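Local coordinates for glycosylation Associate Protein 2 (Streptococcus agalactiae serotype V, PDB 6OYC) that probably acts in the accessory Sec system, in the modification and secretion of a glycosylated surface protein, as part of the Gap123 complex, at residues F301-F310 and I326-Y337. Sequence-based numbering, arbitrary orientation.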
ATOM      1  N   PHE B 301      -8.034  -7.075  -1.861  1.00 37.69           N
ATOM      2  CA  PHE B 301      -7.608  -6.022  -2.776  1.00 36.89           C
ATOM      3  C   PHE B 301      -8.384  -4.738  -2.488  1.00 41.29           C
ATOM      4  O   PHE B 301      -9.619  -4.750  -2.420  1.00 41.09           O
ATOM      5  CB  PHE B 301      -7.834  -6.430  -4.229  1.00 34.65           C
ATOM      6  CG  PHE B 301      -6.858  -7.455  -4.753  1.00 37.69           C
ATOM      7  CD1 PHE B 301      -6.992  -8.795  -4.418  1.00 38.25           C
ATOM      8  CD2 PHE B 301      -5.849  -7.088  -5.624  1.00 35.06           C
ATOM      9  CE1 PHE B 301      -6.119  -9.740  -4.910  1.00 40.03           C
ATOM     10  CE2 PHE B 301      -4.968  -8.039  -6.124  1.00 37.35           C
ATOM     11  CZ  PHE B 301      -5.102  -9.365  -5.765  1.00 37.83           C
ATOM     12  N   SER B 302      -7.665  -3.627  -2.337  1.00 36.14           N
ATOM     13  CA  SER B 302      -8.322  -2.367  -2.028  1.00 38.21           C
ATOM     14  C   SER B 302      -9.156  -1.896  -3.211  1.00 36.47           C
ATOM     15  O   SER B 302      -8.796  -2.101  -4.378  1.00 35.31           O
ATOM     16  CB  SER B 302      -7.291  -1.294  -1.661  1.00 38.35           C
ATOM     17  OG  SER B 302      -6.593  -1.615  -0.476  1.00 36.28           O
ATOM     18  N   GLY B 303     -10.279  -1.253  -2.899  1.00 35.89           N
ATOM     19  CA  GLY B 303     -11.076  -0.602  -3.917  1.00 37.59           C
ATOM     20  C   GLY B 303     -10.414   0.683  -4.437  1.00 43.78           C
ATOM     21  O   GLY B 303      -9.297   1.056  -4.075  1.00 39.61           O
ATOM     22  N   PHE B 304     -11.141   1.360  -5.323  1.00 42.86           N
ATOM     23  CA  PHE B 304     -10.699   2.629  -5.883  1.00 39.66           C
ATOM     24  C   PHE B 304     -10.702   3.710  -4.806  1.00 44.11           C
ATOM     25  O   PHE B 304     -11.666   3.823  -4.045  1.00 47.51           O
ATOM     26  CB  PHE B 304     -11.620   3.005  -7.041  1.00 36.99           C
ATOM     27  CG  PHE B 304     -11.345   4.360  -7.650  1.00 44.52           C
ATOM     28  CD1 PHE B 304     -11.858   5.522  -7.074  1.00 42.68           C
ATOM     29  CD2 PHE B 304     -10.614   4.471  -8.829  1.00 41.00           C
ATOM     30  CE1 PHE B 304     -11.625   6.766  -7.637  1.00 41.12           C
ATOM     31  CE2 PHE B 304     -10.376   5.717  -9.407  1.00 41.21           C
ATOM     32  CZ  PHE B 304     -10.886   6.867  -8.803  1.00 43.19           C
ATOM     33  N   ARG B 305      -9.635   4.520  -4.747  1.00 42.56           N
ATOM     34  CA  ARG B 305      -9.534   5.589  -3.753  1.00 43.51           C
ATOM     35  C   ARG B 305      -8.444   6.582  -4.160  1.00 42.20           C
ATOM     36  O   ARG B 305      -7.297   6.189  -4.383  1.00 40.30           O
ATOM     37  CB  ARG B 305      -9.247   5.016  -2.341  1.00 44.24           C
ATOM     38  CG  ARG B 305      -8.018   4.045  -2.244  1.00 47.15           C
ATOM     39  CD  ARG B 305      -7.764   3.474  -0.808  1.00 46.13           C
ATOM     40  NE  ARG B 305      -7.156   4.419   0.144  1.00 46.05           N
ATOM     41  CZ  ARG B 305      -7.299   4.352   1.477  1.00 49.42           C
ATOM     42  NH1 ARG B 305      -8.034   3.391   2.024  1.00 52.85           N
ATOM     43  NH2 ARG B 305      -6.718   5.248   2.275  1.00 44.40           N
ATOM     44  N   SER B 306      -8.802   7.871  -4.229  1.00 43.12           N
ATOM     45  CA  SER B 306      -7.830   8.917  -4.557  1.00 40.00           C
ATOM     46  C   SER B 306      -6.761   9.036  -3.481  1.00 39.50           C
ATOM     47  O   SER B 306      -5.572   9.160  -3.786  1.00 38.20           O
ATOM     48  CB  SER B 306      -8.528  10.271  -4.740  1.00 38.44           C
ATOM     49  OG  SER B 306      -9.642  10.148  -5.606  1.00 53.41           O
ATOM     50  N   ALA B 307      -7.169   9.040  -2.214  1.00 40.43           N
ATOM     51  CA  ALA B 307      -6.205   9.052  -1.125  1.00 39.63           C
ATOM     52  C   ALA B 307      -5.504   7.703  -1.073  1.00 39.84           C
ATOM     53  O   ALA B 307      -6.152   6.655  -1.118  1.00 42.22           O
ATOM     54  CB  ALA B 307      -6.897   9.350   0.202  1.00 34.74           C
ATOM     55  N   GLU B 308      -4.181   7.721  -0.997  1.00 35.93           N
ATOM     56  CA  GLU B 308      -3.444   6.472  -1.115  1.00 38.82           C
ATOM     57  C   GLU B 308      -3.481   5.674   0.192  1.00 39.02           C
ATOM     58  O   GLU B 308      -3.846   6.187   1.254  1.00 40.80           O
ATOM     59  CB  GLU B 308      -2.008   6.764  -1.551  1.00 35.26           C
ATOM     60  CG  GLU B 308      -1.970   7.573  -2.834  1.00 33.01           C
ATOM     61  CD  GLU B 308      -0.598   7.594  -3.483  1.00 34.69           C
ATOM     62  OE1 GLU B 308       0.389   7.072  -2.884  1.00 31.05           O
ATOM     63  OE2 GLU B 308      -0.511   8.146  -4.605  1.00 33.85           O
ATOM     64  N   GLY B 309      -3.114   4.398   0.097  1.00 37.48           N
ATOM     65  CA  GLY B 309      -3.009   3.523   1.249  1.00 35.85           C
ATOM     66  C   GLY B 309      -3.893   2.294   1.115  1.00 36.30           C
ATOM     67  O   GLY B 309      -4.607   2.108   0.130  1.00 36.43           O
ATOM     68  N   PHE B 310      -3.822   1.438   2.138  1.00 35.53           N
ATOM     69  CA  PHE B 310      -4.583   0.186   2.146  1.00 37.23           C
ATOM     70  C   PHE B 310      -5.998   0.386   2.667  1.00 40.32           C
ATOM     71  O   PHE B 310      -6.217   1.057   3.682  1.00 39.60           O
ATOM     72  CB  PHE B 310      -3.901  -0.862   3.016  1.00 33.74           C
ATOM     73  CG  PHE B 310      -2.524  -1.214   2.571  1.00 33.08           C
ATOM     74  CD1 PHE B 310      -2.329  -2.076   1.497  1.00 32.02           C
ATOM     75  CD2 PHE B 310      -1.421  -0.691   3.228  1.00 30.59           C
ATOM     76  CE1 PHE B 310      -1.056  -2.400   1.070  1.00 32.56           C
ATOM     77  CE2 PHE B 310      -0.140  -1.010   2.820  1.00 33.64           C
ATOM     78  CZ  PHE B 310       0.051  -1.879   1.736  1.00 32.45           C
ATOM     79  N   ILE B 326      -3.661  -5.402  -0.488  1.00 35.04           N
ATOM     80  CA  ILE B 326      -3.053  -4.970  -1.742  1.00 31.70           C
ATOM     81  C   ILE B 326      -3.785  -3.711  -2.194  1.00 35.24           C
ATOM     82  O   ILE B 326      -5.020  -3.702  -2.262  1.00 39.18           O
ATOM     83  CB  ILE B 326      -3.129  -6.068  -2.825  1.00 34.26           C
ATOM     84  CG1 ILE B 326      -2.887  -7.458  -2.203  1.00 36.52           C
ATOM     85  CG2 ILE B 326      -2.154  -5.787  -3.967  1.00 31.70           C
ATOM     86  CD1 ILE B 326      -2.591  -8.555  -3.193  1.00 37.87           C
ATOM     87  N   CYS B 327      -3.033  -2.656  -2.497  1.00 31.54           N
ATOM     88  CA  CYS B 327      -3.610  -1.424  -3.020  1.00 34.31           C
ATOM     89  C   CYS B 327      -2.806  -0.957  -4.229  1.00 34.20           C
ATOM     90  O   CYS B 327      -1.636  -1.314  -4.400  1.00 32.97           O
ATOM     91  CB  CYS B 327      -3.647  -0.315  -1.963  1.00 31.21           C
ATOM     92  SG  CYS B 327      -2.003   0.237  -1.461  1.00 38.37           S
ATOM     93  N   ASP B 328      -3.460  -0.162  -5.067  1.00 34.06           N
ATOM     94  CA  ASP B 328      -2.915   0.270  -6.355  1.00 35.71           C
ATOM     95  C   ASP B 328      -2.994   1.790  -6.403  1.00 33.60           C
ATOM     96  O   ASP B 328      -4.099   2.349  -6.561  1.00 35.62           O
ATOM     97  CB  ASP B 328      -3.689  -0.376  -7.502  1.00 32.69           C
ATOM     98  CG  ASP B 328      -3.282   0.138  -8.860  1.00 37.28           C
ATOM     99  OD1 ASP B 328      -2.336   0.952  -8.944  1.00 36.63           O
ATOM    100  OD2 ASP B 328      -3.916  -0.284  -9.862  1.00 35.78           O
ATOM    101  N   PRO B 329      -1.880   2.497  -6.242  1.00 33.09           N
ATOM    102  CA  PRO B 329      -1.929   3.962  -6.129  1.00 33.31           C
ATOM    103  C   PRO B 329      -1.837   4.717  -7.447  1.00 30.37           C
ATOM    104  O   PRO B 329      -1.660   5.934  -7.408  1.00 32.51           O
ATOM    105  CB  PRO B 329      -0.689   4.255  -5.271  1.00 32.71           C
ATOM    106  CG  PRO B 329       0.322   3.233  -5.782  1.00 33.00           C
ATOM    107  CD  PRO B 329      -0.513   1.970  -6.040  1.00 33.82           C
ATOM    108  N   ARG B 330      -1.925   4.053  -8.594  1.00 30.21           N
ATOM    109  CA  ARG B 330      -1.680   4.710  -9.871  1.00 32.00           C
ATOM    110  C   ARG B 330      -2.878   5.556 -10.304  1.00 33.84           C
ATOM    111  O   ARG B 330      -3.994   5.415  -9.793  1.00 35.68           O
ATOM    112  CB  ARG B 330      -1.344   3.671 -10.947  1.00 33.16           C
ATOM    113  CG  ARG B 330      -0.066   2.872 -10.642  1.00 34.62           C
ATOM    114  CD  ARG B 330       0.089   1.660 -11.559  1.00 33.93           C
ATOM    115  NE  ARG B 330      -1.035   0.734 -11.416  1.00 35.96           N
ATOM    116  CZ  ARG B 330      -1.364  -0.201 -12.304  1.00 36.67           C
ATOM    117  NH1 ARG B 330      -0.651  -0.358 -13.412  1.00 33.65           N
ATOM    118  NH2 ARG B 330      -2.410  -0.987 -12.083  1.00 35.39           N
ATOM    119  N   LEU B 331      -2.619   6.461 -11.246  1.00 33.45           N
ATOM    120  CA  LEU B 331      -3.646   7.256 -11.943  1.00 33.02           C
ATOM    121  C   LEU B 331      -4.395   8.113 -10.917  1.00 36.04           C
ATOM    122  O   LEU B 331      -3.758   8.714 -10.039  1.00 33.04           O
ATOM    123  CB  LEU B 331      -4.523   6.345 -12.747  1.00 35.14           C
ATOM    124  CG  LEU B 331      -3.873   5.652 -13.935  1.00 37.82           C
ATOM    125  CD1 LEU B 331      -4.948   5.131 -14.886  1.00 38.36           C
ATOM    126  CD2 LEU B 331      -2.907   6.586 -14.654  1.00 38.03           C
ATOM    127  N   GLN B 332      -5.730   8.193 -10.999  1.00 36.40           N
ATOM    128  CA  GLN B 332      -6.497   8.948 -10.009  1.00 36.29           C
ATOM    129  C   GLN B 332      -6.640   8.179  -8.694  1.00 36.39           C
ATOM    130  O   GLN B 332      -6.272   8.681  -7.627  1.00 33.75           O
ATOM    131  CB  GLN B 332      -7.885   9.317 -10.552  1.00 36.94           C
ATOM    132  CG  GLN B 332      -8.594  10.342  -9.646  1.00 43.10           C
ATOM    133  CD  GLN B 332     -10.084  10.526  -9.956  1.00 53.46           C
ATOM    134  OE1 GLN B 332     -10.617   9.963 -10.912  1.00 53.61           O
ATOM    135  NE2 GLN B 332     -10.757  11.330  -9.141  1.00 58.45           N
ATOM    136  N   GLY B 333      -7.207   6.976  -8.743  1.00 37.65           N
ATOM    137  CA  GLY B 333      -7.455   6.240  -7.518  1.00 35.69           C
ATOM    138  C   GLY B 333      -7.235   4.744  -7.659  1.00 37.82           C
ATOM    139  O   GLY B 333      -7.822   3.951  -6.916  1.00 37.24           O
ATOM    140  N   GLY B 334      -6.398   4.355  -8.610  1.00 35.31           N
ATOM    141  CA  GLY B 334      -6.114   2.954  -8.863  1.00 33.57           C
ATOM    142  C   GLY B 334      -6.352   2.648 -10.327  1.00 36.39           C
ATOM    143  O   GLY B 334      -7.103   3.341 -11.018  1.00 39.31           O
ATOM    144  N   ALA B 335      -5.686   1.598 -10.819  1.00 34.81           N
ATOM    145  CA  ALA B 335      -5.837   1.172 -12.201  1.00 34.30           C
ATOM    146  C   ALA B 335      -6.092  -0.335 -12.281  1.00 37.61           C
ATOM    147  O   ALA B 335      -5.631  -1.014 -13.211  1.00 35.49           O
ATOM    148  CB  ALA B 335      -4.619   1.576 -13.036  1.00 31.70           C
ATOM    149  N   PHE B 336      -6.812  -0.878 -11.296  1.00 38.22           N
ATOM    150  CA  PHE B 336      -7.386  -2.218 -11.393  1.00 38.76           C
ATOM    151  C   PHE B 336      -6.313  -3.314 -11.465  1.00 41.15           C
ATOM    152  O   PHE B 336      -6.524  -4.363 -12.077  1.00 44.90           O
ATOM    153  CB  PHE B 336      -8.340  -2.300 -12.596  1.00 42.23           C
ATOM    154  CG  PHE B 336      -9.654  -1.595 -12.365  1.00 41.69           C
ATOM    155  CD1 PHE B 336      -9.710  -0.223 -12.278  1.00 40.65           C
ATOM    156  CD2 PHE B 336     -10.824  -2.316 -12.187  1.00 42.74           C
ATOM    157  CE1 PHE B 336     -10.915   0.423 -12.027  1.00 42.33           C
ATOM    158  CE2 PHE B 336     -12.025  -1.682 -11.947  1.00 42.15           C
ATOM    159  CZ  PHE B 336     -12.071  -0.307 -11.868  1.00 42.47           C
ATOM    160  N   TYR B 337      -5.155  -3.081 -10.845  1.00 36.75           N
ATOM    161  CA  TYR B 337      -4.109  -4.090 -10.640  1.00 37.78           C
ATOM    162  C   TYR B 337      -3.604  -4.705 -11.936  1.00 35.97           C
ATOM    163  O   TYR B 337      -2.992  -5.776 -11.917  1.00 39.84           O
ATOM    164  CB  TYR B 337      -4.584  -5.183  -9.668  1.00 33.21           C
ATOM    165  CG  TYR B 337      -5.055  -4.568  -8.380  1.00 35.61           C
ATOM    166  CD1 TYR B 337      -4.160  -4.274  -7.362  1.00 34.99           C
ATOM    167  CD2 TYR B 337      -6.389  -4.193  -8.207  1.00 35.46           C
ATOM    168  CE1 TYR B 337      -4.589  -3.666  -6.175  1.00 34.60           C
ATOM    169  CE2 TYR B 337      -6.820  -3.604  -7.022  1.00 35.21           C
ATOM    170  CZ  TYR B 337      -5.919  -3.335  -6.017  1.00 31.33           C
ATOM    171  OH  TYR B 337      -6.348  -2.730  -4.847  1.00 35.07           O
TER
HETATM  172  O   HOH W   1      -5.994   0.575  -4.420  1.00 39.06           O
HETATM  173  O   HOH W   2      -5.192   3.927  -4.593  1.00 36.49           O
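F301 and I326 sit side by side where the neighbouring parallel strands 297-301 and 323-327 end, in the mixed sheet of an alpha/beta-hydrolase-like domain. Past S302 and C327 the two segments continue as loops that stay together. S302 N continues the strand pairing, giving a straight bond to I326 O (2.6 Å, N-H...O 168°), and S302 OG also bonds that oxygen from above its carbonyl plane, while itself accepting from E311 N. From Y337 CB, chi1 of -54° sets CG beside the backbone N and lays the ring against F301: CG and CD1 lie near F301 CD2, which stands over the ring centre, making a T-shaped stack with planes at 86° and the F301 edge toward the tyrosine face. D328 CB covers the opposite face. CE2 and CZ pass beside S302 O, and the hydroxyl at the tip donates to that oxygen in the carbonyl plane, on a lone pair (2.6 Å). One face of F301 receives I326 CD1, a CH-pi contact 4.0 Å from the centroid. C327 SG rests over the ring of F310, and C327 CB packs 3.3 Å from G309 O. Farther along, R305 N bonds to G333 O (2.9 Å), and G333 CA lies over the face of F304, with the carboxamide of Q332 at the ring edge. Within the turn of 326-337, the D328 carboxylate is gripped side-on by R330 NE and NH2 and also accepts from the backbone N of R330, A335 and Y337, five bonds that fix its plane; the one from R330 N closes an Asx turn. A water lies between the two loops, within hydrogen-bonding distance of R305 O and, at 2.7 Å, of D328 O.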